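Local coordinates for SusD-like protein BACOVA_02651 (Bacteroides ovatus, PDB 5E75), which binds polysaccharide at the cell surface and probably mediates capture of xyloglucan before its transport into the periplasm for degradation, at residues A[30-35]-A[114-119]; A[91-96]-A[108-113]; A[131-136]-A[155-160]; A[149-154]-A[428-433]. One frame throughout, in Å; residues are numbered along the deposited sequence.

Interaction 1 of 4, residues A[30-35]-A[114-119]; sequences RAWFDY and RLMRAC. With EDO (1,2-ethanediol), chain C.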
# COMPACT_ATOMS: atom_id res chain seq x y z
N ARG A 30 -9.06 5.70 -13.17
CA ARG A 30 -8.29 6.51 -14.09
C ARG A 30 -7.31 7.45 -13.38
O ARG A 30 -6.17 7.61 -13.80
CB ARG A 30 -9.26 7.30 -14.98
CG ARG A 30 -8.59 8.17 -16.01
CD ARG A 30 -9.64 8.79 -16.93
NE ARG A 30 -9.00 9.57 -17.99
CZ ARG A 30 -9.61 9.96 -19.10
NH1 ARG A 30 -10.88 9.65 -19.32
NH2 ARG A 30 -8.94 10.67 -20.00
N ALA A 31 -7.76 8.09 -12.31
CA ALA A 31 -6.92 9.02 -11.57
C ALA A 31 -5.62 8.39 -11.07
O ALA A 31 -4.58 9.04 -11.07
CB ALA A 31 -7.68 9.60 -10.42
N TRP A 32 -5.70 7.12 -10.68
CA TRP A 32 -4.58 6.39 -10.05
C TRP A 32 -3.74 5.60 -11.05
O TRP A 32 -2.70 5.04 -10.69
CB TRP A 32 -5.15 5.41 -9.01
CG TRP A 32 -5.75 6.08 -7.82
CD1 TRP A 32 -7.07 6.35 -7.62
CD2 TRP A 32 -5.05 6.58 -6.67
NE1 TRP A 32 -7.24 7.01 -6.42
CE2 TRP A 32 -6.02 7.15 -5.81
CE3 TRP A 32 -3.71 6.61 -6.29
CZ2 TRP A 32 -5.67 7.75 -4.59
CZ3 TRP A 32 -3.38 7.20 -5.08
CH2 TRP A 32 -4.35 7.75 -4.24
N PHE A 33 -4.17 5.57 -12.31
CA PHE A 33 -3.58 4.67 -13.29
C PHE A 33 -2.06 4.84 -13.46
O PHE A 33 -1.34 3.83 -13.52
CB PHE A 33 -4.30 4.81 -14.64
CG PHE A 33 -3.80 3.86 -15.69
CD1 PHE A 33 -4.29 2.57 -15.78
CD2 PHE A 33 -2.83 4.27 -16.58
CE1 PHE A 33 -3.81 1.69 -16.73
CE2 PHE A 33 -2.35 3.39 -17.54
CZ PHE A 33 -2.84 2.11 -17.61
N ASP A 34 -1.55 6.06 -13.53
CA ASP A 34 -0.13 6.26 -13.80
C ASP A 34 0.72 5.70 -12.66
O ASP A 34 1.86 5.34 -12.87
CB ASP A 34 0.26 7.73 -14.02
CG ASP A 34 -0.14 8.25 -15.38
OD1 ASP A 34 -0.68 7.47 -16.19
OD2 ASP A 34 0.10 9.46 -15.62
N TYR A 35 0.16 5.68 -11.45
CA TYR A 35 0.85 5.10 -10.30
C TYR A 35 0.72 3.58 -10.28
O TYR A 35 1.72 2.87 -10.19
CB TYR A 35 0.28 5.70 -9.01
CG TYR A 35 0.72 5.07 -7.70
CD1 TYR A 35 2.06 5.01 -7.35
CD2 TYR A 35 -0.22 4.59 -6.80
CE1 TYR A 35 2.45 4.47 -6.13
CE2 TYR A 35 0.17 4.03 -5.59
CZ TYR A 35 1.50 3.99 -5.26
OH TYR A 35 1.92 3.45 -4.05
N ARG A 114 -11.96 15.08 -2.14
CA ARG A 114 -11.03 15.48 -1.10
C ARG A 114 -10.40 14.27 -0.39
O ARG A 114 -9.23 14.30 -0.01
CB ARG A 114 -11.70 16.42 -0.10
CG ARG A 114 -12.10 17.74 -0.76
CD ARG A 114 -12.58 18.79 0.23
NE ARG A 114 -11.49 19.30 1.06
CZ ARG A 114 -11.60 20.31 1.90
NH1 ARG A 114 -12.76 20.95 2.04
NH2 ARG A 114 -10.55 20.70 2.61
N LEU A 115 -11.15 13.18 -0.26
CA LEU A 115 -10.58 11.94 0.28
C LEU A 115 -9.45 11.44 -0.59
O LEU A 115 -8.38 11.05 -0.09
CB LEU A 115 -11.66 10.87 0.42
CG LEU A 115 -11.23 9.45 0.83
CD1 LEU A 115 -10.51 9.48 2.17
CD2 LEU A 115 -12.39 8.45 0.89
N MET A 116 -9.66 11.42 -1.90
CA MET A 116 -8.62 10.93 -2.80
C MET A 116 -7.43 11.87 -2.82
O MET A 116 -6.28 11.41 -2.83
CB MET A 116 -9.16 10.69 -4.21
CG MET A 116 -10.18 9.59 -4.29
SD MET A 116 -9.51 8.02 -3.78
CE MET A 116 -10.87 6.93 -4.15
N ARG A 117 -7.67 13.17 -2.81
CA ARG A 117 -6.59 14.14 -2.76
C ARG A 117 -5.75 13.95 -1.49
O ARG A 117 -4.52 14.00 -1.54
CB ARG A 117 -7.17 15.55 -2.83
CG ARG A 117 -6.13 16.66 -2.95
CD ARG A 117 -6.75 18.00 -3.28
NE ARG A 117 -7.53 18.55 -2.20
CZ ARG A 117 -8.27 19.65 -2.31
NH1 ARG A 117 -8.32 20.33 -3.45
NH2 ARG A 117 -8.94 20.08 -1.26
N ALA A 118 -6.42 13.70 -0.38
CA ALA A 118 -5.74 13.43 0.88
C ALA A 118 -4.88 12.19 0.79
O ALA A 118 -3.74 12.18 1.22
CB ALA A 118 -6.74 13.31 2.03
N CYS A 119 -5.43 11.12 0.23
CA CYS A 119 -4.65 9.91 0.07
C CYS A 119 -3.42 10.11 -0.79
O CYS A 119 -2.34 9.61 -0.47
CB CYS A 119 -5.50 8.77 -0.49
SG CYS A 119 -6.77 8.13 0.65
C1 EDO C . -3.26 5.91 3.25
O1 EDO C . -2.19 5.04 3.62
C2 EDO C . -3.18 6.27 1.77
O2 EDO C . -2.33 7.40 1.56
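Trp-32 reaches helix 103-125 with the long rim of its indole, and Met-116 meets it there through its sulfur. Met-116 SD lies 3.6 Å from Trp-32 NE1, close to the ring plane, so this is a Met-aromatic contact made at the edge and not over a face. The indole N-H points roughly at the sulfur, with an N-H...S angle of 145°, and gives a weak hydrogen bond that supplies this buried donor with an acceptor. The same sulfur also rests against the benzo ring, 3.9 Å from Trp-32 CZ2. A bend in the methionine chain at chi2 (-61°) turns SD back toward the indole. In this way segment 30-35 is fastened to one of the long helices of the alpha-helical SusD fold, whose starch-binding-associating family belongs to the TPR clan. Val-82 of helix 70-95 touches both Trp-32 and Met-116, and Leu-246 on strand 244-248 adds to the packing round the methionine. Farther along the rim the fit slackens: Trp-32 CH2 comes no nearer to Cys-119 than 4.1 Å, at CB. Replacing Trp-32 by an alanine would probably leave Met-116 SD without its N-H partner and open a gap between the two segments. On the looser side, at the backbone of Cys-119, a 1,2-ethanediol, probably from the crystallisation liquor, donates a hydrogen bond from its O2 to Cys-119 O, 3.0 Å away, and is also hydrogen-bonded to Arg-126.

Interaction 2 of 4, residues A[91-96]-A[108-113]; sequences NAVETQ and KAIAEA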
# COMPACT_ATOMS: atom_id res chain seq x y z
N ASN A 91 -14.41 21.66 -8.78
CA ASN A 91 -14.81 22.77 -9.66
C ASN A 91 -16.10 22.44 -10.41
O ASN A 91 -16.98 23.29 -10.53
CB ASN A 91 -13.68 23.10 -10.65
CG ASN A 91 -14.07 24.16 -11.70
OD1 ASN A 91 -14.11 25.34 -11.40
ND2 ASN A 91 -14.34 23.71 -12.92
N ALA A 92 -16.22 21.22 -10.92
CA ALA A 92 -17.41 20.82 -11.68
C ALA A 92 -18.66 20.84 -10.81
O ALA A 92 -19.76 21.17 -11.30
CB ALA A 92 -17.22 19.44 -12.29
N VAL A 93 -18.54 20.46 -9.55
CA VAL A 93 -19.68 20.50 -8.63
C VAL A 93 -20.19 21.93 -8.53
O VAL A 93 -21.41 22.18 -8.49
CB VAL A 93 -19.29 19.97 -7.23
CG1 VAL A 93 -20.38 20.32 -6.20
CG2 VAL A 93 -19.04 18.47 -7.31
N GLU A 94 -19.26 22.88 -8.53
CA GLU A 94 -19.58 24.28 -8.33
C GLU A 94 -19.94 25.01 -9.62
O GLU A 94 -20.58 26.06 -9.55
CB GLU A 94 -18.42 24.96 -7.59
CG GLU A 94 -18.15 24.35 -6.21
CD GLU A 94 -16.77 24.68 -5.65
OE1 GLU A 94 -15.90 25.17 -6.40
OE2 GLU A 94 -16.56 24.45 -4.43
N THR A 95 -19.59 24.48 -10.79
CA THR A 95 -19.84 25.16 -12.08
C THR A 95 -20.67 24.38 -13.11
O THR A 95 -21.17 24.97 -14.07
CB THR A 95 -18.52 25.55 -12.79
OG1 THR A 95 -17.86 24.37 -13.27
CG2 THR A 95 -17.60 26.31 -11.86
N GLN A 96 -20.81 23.07 -12.94
CA GLN A 96 -21.40 22.23 -13.98
C GLN A 96 -22.60 21.43 -13.50
O GLN A 96 -23.02 20.48 -14.17
CB GLN A 96 -20.35 21.29 -14.58
CG GLN A 96 -19.20 22.01 -15.25
CD GLN A 96 -18.16 21.06 -15.81
OE1 GLN A 96 -18.37 19.85 -15.84
NE2 GLN A 96 -17.04 21.61 -16.25
N LYS A 108 -21.19 14.80 -1.31
CA LYS A 108 -20.57 13.49 -1.44
C LYS A 108 -19.46 13.53 -2.50
O LYS A 108 -18.38 12.97 -2.30
CB LYS A 108 -21.63 12.45 -1.80
CG LYS A 108 -21.11 11.06 -2.10
CD LYS A 108 -22.30 10.12 -2.25
CE LYS A 108 -21.94 8.88 -3.03
NZ LYS A 108 -21.43 9.14 -4.42
N ALA A 109 -19.72 14.19 -3.62
CA ALA A 109 -18.72 14.26 -4.68
C ALA A 109 -17.49 15.04 -4.25
O ALA A 109 -16.35 14.63 -4.50
CB ALA A 109 -19.33 14.91 -5.94
N ILE A 110 -17.70 16.18 -3.58
CA ILE A 110 -16.58 16.94 -3.04
C ILE A 110 -15.83 16.10 -2.02
O ILE A 110 -14.60 16.10 -1.99
CB ILE A 110 -17.05 18.27 -2.41
CG1 ILE A 110 -17.61 19.18 -3.52
CG2 ILE A 110 -15.89 18.98 -1.71
CD1 ILE A 110 -18.44 20.36 -2.97
N ALA A 111 -16.57 15.37 -1.19
CA ALA A 111 -15.93 14.54 -0.16
C ALA A 111 -15.09 13.41 -0.77
O ALA A 111 -14.00 13.13 -0.28
CB ALA A 111 -16.98 13.96 0.79
N GLU A 112 -15.58 12.77 -1.83
CA GLU A 112 -14.80 11.73 -2.47
C GLU A 112 -13.54 12.32 -3.10
O GLU A 112 -12.46 11.73 -2.99
CB GLU A 112 -15.63 11.02 -3.53
CG GLU A 112 -16.76 10.18 -2.96
CD GLU A 112 -17.61 9.59 -4.06
OE1 GLU A 112 -18.31 10.34 -4.76
OE2 GLU A 112 -17.54 8.37 -4.27
N ALA A 113 -13.67 13.48 -3.75
CA ALA A 113 -12.53 14.16 -4.34
C ALA A 113 -11.51 14.49 -3.25
O ALA A 113 -10.32 14.21 -3.41
CB ALA A 113 -12.98 15.42 -5.05
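This is a small apolar helix-to-helix contact, in which Val-93, near the end of helix 70-95, packs against Ala-109 and Ile-110 of helix 103-125, the next helix in the chain. The two helices form a helical hairpin, and the contact lies close to the loop that joins them. The backbones come near enough for short side chains to meet, with Val-93 CA 7.3 Å from Ile-110 CA. Val-93 divides its two methyls between two neighbours. CG1, held anti to the backbone N (chi1 167°), meets the end of the isoleucine at Ile-110 CD1, 3.8 Å away, while CG2 sits 3.8 Å from Ala-109 CB. Ile-110 CG1 lies behind its own terminal methyl, 4.0 Å from Val-93 CG1, so the isoleucine chain slants across the fork of the valine. Away from the interface, Lys-108 NZ makes a long, weak salt bridge with Glu-112 OE1 one turn on, and the other carboxylate oxygen, OE2, binds Arg-177 and Tyr-28. Ala-109 is flanked on helix 17-24 by Leu-20 and Thr-24, Ile-110 leans on Tyr-164 of helix 151-168, and farther along the hairpin Ala-113 continues the packing onto Ala-86, Val-89 and Ile-90 of helix 70-95.

Interaction 3 of 4, residues A[131-136]-A[155-160]; sequences VILIED and FQFIIN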
# COMPACT_ATOMS: atom_id res chain seq x y z
N VAL A 131 6.05 18.61 -0.77
CA VAL A 131 5.51 18.57 -2.13
C VAL A 131 4.71 19.85 -2.36
O VAL A 131 4.52 20.62 -1.42
CB VAL A 131 4.63 17.31 -2.40
CG1 VAL A 131 5.49 16.04 -2.44
CG2 VAL A 131 3.53 17.18 -1.37
N ILE A 132 4.26 20.09 -3.59
CA ILE A 132 3.50 21.29 -3.91
C ILE A 132 2.02 21.05 -3.63
O ILE A 132 1.41 20.16 -4.23
CB ILE A 132 3.69 21.66 -5.39
CG1 ILE A 132 5.17 21.86 -5.70
CG2 ILE A 132 2.91 22.92 -5.73
CD1 ILE A 132 5.51 21.91 -7.18
N LEU A 133 1.45 21.84 -2.72
CA LEU A 133 0.02 21.77 -2.41
C LEU A 133 -0.77 22.62 -3.40
O LEU A 133 -0.41 23.77 -3.67
CB LEU A 133 -0.22 22.27 -0.98
CG LEU A 133 0.41 21.38 0.10
CD1 LEU A 133 0.27 22.06 1.45
CD2 LEU A 133 -0.23 20.00 0.12
N ILE A 134 -1.81 22.01 -3.98
CA ILE A 134 -2.58 22.62 -5.07
C ILE A 134 -4.06 22.41 -4.88
O ILE A 134 -4.53 21.27 -4.83
CB ILE A 134 -2.26 21.98 -6.45
CG1 ILE A 134 -0.77 21.96 -6.73
CG2 ILE A 134 -3.02 22.74 -7.57
CD1 ILE A 134 -0.41 21.09 -7.90
N GLU A 135 -4.81 23.51 -4.77
CA GLU A 135 -6.27 23.46 -4.78
C GLU A 135 -6.87 24.05 -6.05
O GLU A 135 -8.03 23.78 -6.34
CB GLU A 135 -6.86 24.22 -3.59
CG GLU A 135 -6.53 23.66 -2.24
CD GLU A 135 -7.09 24.51 -1.12
OE1 GLU A 135 -8.32 24.49 -0.91
OE2 GLU A 135 -6.29 25.21 -0.47
N ASP A 136 -6.09 24.85 -6.78
CA ASP A 136 -6.57 25.54 -7.98
C ASP A 136 -5.71 25.12 -9.16
O ASP A 136 -4.58 25.57 -9.31
CB ASP A 136 -6.47 27.06 -7.78
CG ASP A 136 -7.05 27.86 -8.93
OD1 ASP A 136 -7.34 27.28 -9.99
OD2 ASP A 136 -7.24 29.09 -8.76
N PHE A 155 0.78 17.80 6.03
CA PHE A 155 -0.05 17.14 7.02
C PHE A 155 -1.36 17.89 7.27
O PHE A 155 -2.43 17.27 7.32
CB PHE A 155 0.68 17.01 8.37
CG PHE A 155 1.44 15.72 8.56
CD1 PHE A 155 0.78 14.50 8.66
CD2 PHE A 155 2.81 15.74 8.73
CE1 PHE A 155 1.48 13.33 8.88
CE2 PHE A 155 3.51 14.57 8.95
CZ PHE A 155 2.84 13.37 9.02
N GLN A 156 -1.30 19.20 7.46
CA GLN A 156 -2.51 19.95 7.75
C GLN A 156 -3.48 19.92 6.57
O GLN A 156 -4.69 19.82 6.77
CB GLN A 156 -2.16 21.39 8.14
CG GLN A 156 -3.36 22.21 8.57
CD GLN A 156 -3.92 21.74 9.88
OE1 GLN A 156 -3.20 21.64 10.88
NE2 GLN A 156 -5.19 21.40 9.90
N PHE A 157 -2.96 19.96 5.35
CA PHE A 157 -3.79 19.94 4.14
C PHE A 157 -4.54 18.60 4.07
O PHE A 157 -5.73 18.55 3.78
CB PHE A 157 -2.86 20.17 2.94
CG PHE A 157 -3.57 20.37 1.63
CD1 PHE A 157 -3.99 19.29 0.88
CD2 PHE A 157 -3.79 21.64 1.14
CE1 PHE A 157 -4.63 19.47 -0.34
CE2 PHE A 157 -4.42 21.84 -0.06
CZ PHE A 157 -4.85 20.75 -0.81
N ILE A 158 -3.81 17.52 4.32
CA ILE A 158 -4.40 16.18 4.36
C ILE A 158 -5.50 16.08 5.42
O ILE A 158 -6.60 15.61 5.16
CB ILE A 158 -3.30 15.14 4.64
CG1 ILE A 158 -2.35 14.98 3.45
CG2 ILE A 158 -3.89 13.78 4.99
CD1 ILE A 158 -1.01 14.35 3.82
N ILE A 159 -5.20 16.58 6.62
CA ILE A 159 -6.17 16.57 7.71
C ILE A 159 -7.45 17.36 7.35
O ILE A 159 -8.58 16.90 7.59
CB ILE A 159 -5.54 17.09 9.03
CG1 ILE A 159 -4.54 16.06 9.58
CG2 ILE A 159 -6.61 17.39 10.08
CD1 ILE A 159 -3.58 16.64 10.61
N ASN A 160 -7.27 18.52 6.74
CA ASN A 160 -8.43 19.33 6.37
C ASN A 160 -9.32 18.60 5.36
O ASN A 160 -10.55 18.60 5.48
CB ASN A 160 -7.99 20.67 5.77
CG ASN A 160 -7.39 21.62 6.80
OD1 ASN A 160 -7.41 21.36 8.01
ND2 ASN A 160 -6.81 22.71 6.30
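Phe-157 projects from helix 151-168 into the extended loop 131-136, and Leu-133 lies over one face of its ring while Glu-135 meets its edge. This is loop-on-helix packing within the helical SusD fold, the loop joining helix 103-125 to helix 137-142. On the face, Leu-133 CD2 makes a CH-pi contact, 4.0 Å from the ring centroid of Phe-157 and 25° off the normal, displaced toward the CG end of the ring. Leu-133 CD1 reaches back to the stem of the phenylalanine, 3.9 Å from Phe-157 CB, so both leucine methyls lie against the same side of the stem. With its CG anti to the backbone N (chi1 -172°), the phenylalanine extends straight out from its helix toward the loop. The glutamate lies near the ring plane: Glu-135 CG makes its closest touch, 3.5 Å from Phe-157 CE2, and the carboxylate plane stands 80° from the ring. The polar needs of the carboxylate are met outside the contact, OE2 accepting hydrogen bonds from Tyr-515 and Asn-518 near the C-terminus. Tyr-121 and Arg-117 of helix 103-125 also border the phenylalanine. An alanine in place of Phe-157 would probably leave Leu-133 CD2 without the ring it covers and open a gap between helix and loop, with the chain of Glu-135 losing its flat neighbour. Along the same helix, one turn apart, Gln-156 NE2 donates to Asn-160 OD1 at 2.9 Å, the acceptor lying in the glutamine amide plane.

Interaction 4 of 4, residues A[149-154]-A[428-433]; sequences NREEDV and WFRYLP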
# COMPACT_ATOMS: atom_id res chain seq x y z
N ASN A 149 5.88 23.02 -0.49
CA ASN A 149 5.40 23.36 0.84
C ASN A 149 5.95 22.41 1.90
O ASN A 149 6.35 21.29 1.58
CB ASN A 149 3.87 23.36 0.84
CG ASN A 149 3.31 24.39 -0.12
OD1 ASN A 149 2.63 24.05 -1.10
ND2 ASN A 149 3.59 25.66 0.15
N ARG A 150 5.97 22.86 3.15
CA ARG A 150 6.64 22.10 4.21
C ARG A 150 5.87 20.85 4.59
O ARG A 150 4.67 20.78 4.41
CB ARG A 150 6.81 22.97 5.46
CG ARG A 150 7.55 24.29 5.21
CD ARG A 150 7.42 25.21 6.42
NE ARG A 150 6.01 25.54 6.63
CZ ARG A 150 5.56 26.41 7.51
NH1 ARG A 150 6.40 27.09 8.29
NH2 ARG A 150 4.25 26.62 7.60
N GLU A 151 6.58 19.86 5.12
CA GLU A 151 5.94 18.65 5.60
C GLU A 151 4.77 18.96 6.54
O GLU A 151 3.72 18.32 6.43
CB GLU A 151 6.99 17.74 6.26
CG GLU A 151 7.99 17.17 5.25
CD GLU A 151 9.12 16.34 5.85
OE1 GLU A 151 9.10 16.05 7.07
OE2 GLU A 151 10.04 15.97 5.10
N GLU A 152 4.90 19.92 7.46
CA GLU A 152 3.80 20.22 8.36
C GLU A 152 2.58 20.77 7.62
O GLU A 152 1.46 20.47 8.00
CB GLU A 152 4.21 21.18 9.51
CG GLU A 152 5.06 20.53 10.61
CD GLU A 152 4.35 19.35 11.28
OE1 GLU A 152 3.18 19.54 11.71
OE2 GLU A 152 4.94 18.24 11.36
N ASP A 153 2.81 21.58 6.58
CA ASP A 153 1.71 22.09 5.76
C ASP A 153 0.98 20.94 5.09
O ASP A 153 -0.26 20.95 5.00
CB ASP A 153 2.22 23.01 4.63
CG ASP A 153 2.85 24.29 5.12
OD1 ASP A 153 2.23 25.06 5.87
OD2 ASP A 153 3.98 24.57 4.65
N VAL A 154 1.74 19.97 4.57
CA VAL A 154 1.17 18.84 3.85
C VAL A 154 0.29 18.04 4.81
O VAL A 154 -0.85 17.72 4.48
CB VAL A 154 2.26 17.97 3.18
CG1 VAL A 154 1.63 16.79 2.44
CG2 VAL A 154 3.07 18.80 2.19
N TRP A 428 7.77 5.39 10.50
CA TRP A 428 8.56 4.96 11.64
C TRP A 428 9.95 5.62 11.64
O TRP A 428 10.46 5.97 12.71
CB TRP A 428 8.67 3.42 11.70
CG TRP A 428 7.40 2.73 12.07
CD1 TRP A 428 6.48 3.12 13.02
CD2 TRP A 428 6.90 1.52 11.51
NE1 TRP A 428 5.44 2.21 13.07
CE2 TRP A 428 5.67 1.23 12.15
CE3 TRP A 428 7.36 0.65 10.51
CZ2 TRP A 428 4.92 0.11 11.83
CZ3 TRP A 428 6.61 -0.45 10.18
CH2 TRP A 428 5.39 -0.71 10.83
N PHE A 429 10.56 5.80 10.47
CA PHE A 429 11.86 6.45 10.37
C PHE A 429 11.81 7.91 10.80
O PHE A 429 12.75 8.43 11.40
CB PHE A 429 12.41 6.32 8.94
CG PHE A 429 13.54 7.26 8.65
CD1 PHE A 429 14.81 7.00 9.13
CD2 PHE A 429 13.31 8.43 7.96
CE1 PHE A 429 15.83 7.90 8.91
CE2 PHE A 429 14.34 9.32 7.73
CZ PHE A 429 15.59 9.07 8.21
N ARG A 430 10.70 8.57 10.51
CA ARG A 430 10.54 9.95 10.94
C ARG A 430 10.35 10.09 12.45
O ARG A 430 10.58 11.17 13.01
CB ARG A 430 9.38 10.61 10.17
CG ARG A 430 9.81 11.34 8.93
CD ARG A 430 10.33 12.74 9.29
NE ARG A 430 10.68 13.52 8.12
CZ ARG A 430 11.87 13.56 7.55
NH1 ARG A 430 12.88 12.85 8.05
NH2 ARG A 430 12.07 14.33 6.49
N TYR A 431 9.94 8.99 13.08
CA TYR A 431 9.74 8.92 14.53
C TYR A 431 11.00 8.47 15.30
O TYR A 431 11.45 9.15 16.23
CB TYR A 431 8.57 7.96 14.77
CG TYR A 431 8.32 7.41 16.16
CD1 TYR A 431 8.52 8.17 17.31
CD2 TYR A 431 7.81 6.14 16.30
CE1 TYR A 431 8.26 7.62 18.57
CE2 TYR A 431 7.55 5.59 17.54
CZ TYR A 431 7.77 6.34 18.67
OH TYR A 431 7.48 5.75 19.88
N LEU A 432 11.57 7.34 14.89
CA LEU A 432 12.75 6.74 15.52
C LEU A 432 13.80 6.46 14.44
O LEU A 432 13.99 5.32 14.03
CB LEU A 432 12.36 5.47 16.27
CG LEU A 432 11.40 5.63 17.45
CD1 LEU A 432 10.95 4.27 17.98
CD2 LEU A 432 12.02 6.46 18.57
N PRO A 433 14.47 7.51 13.96
CA PRO A 433 15.37 7.31 12.82
C PRO A 433 16.53 6.36 13.06
O PRO A 433 16.85 5.56 12.20
CB PRO A 433 15.86 8.73 12.50
CG PRO A 433 15.51 9.56 13.71
CD PRO A 433 14.28 8.94 14.26
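Glu-151 and Arg-430 join their two helices by a side-on, two-point salt bridge. Arg-430 NH2 gives the straighter bond, to Glu-151 OE2 at 3.0 Å and 169°; it uses the syn lone pair of that oxygen, which lies in the guanidinium plane. Arg-430 NE donates to Glu-151 OE1 at 3.2 Å, also from the syn side but somewhat tilted. With the carboxylate and guanidinium planes only 27° apart, the two flat groups meet edge to edge. Their chains come from opposite directions: the glutamate is extended beyond CG, whereas the arginine bends at chi2 (-82°) before it reaches across. One shell out, Trp-197 NE1 donates a second hydrogen bond to Glu-151 OE1, so that oxygen is held by two donors. The backbone of Arg-430 is bonded to Asn-198. The start of the glutamate's helix is secured by Asp-153, whose OD2 accepts from the backbone N of Arg-150, the N-cap residue, at 3.0 Å; the guanidinium of Arg-150 also grips the Asp-153 carboxylate with NE and NH2. The bridge thus spans from the first turn of helix 151-168 to the last turn of helix 421-431, with Pro-130 against the glutamate and Phe-494, just past helix 490-493, against the arginine.

In the fold
Interactions 1, 2 and 3 are buried and mostly apolar, whereas interaction 4 lies at the surface and depends on charge. Interactions 1 and 2 use consecutive parts of helix 103-125: interaction 2 packs aliphatic methyls near the connecting loop of a helical hairpin, its centre about 26 Å from the centre of the chain, and interaction 1 sets sulfur against an indole edge, its centre at about 13 Å. Helix 151-168 is likewise shared by interactions 3 and 4, which are tied directly by Asn-149, hydrogen-bonded to the backbone of Val-131 and Leu-133. Arg-117 links interactions 1 and 3 by packing on Phe-157 and Glu-135. Interaction 4 alone joins the N-terminal helices to the C-terminal part of the chain.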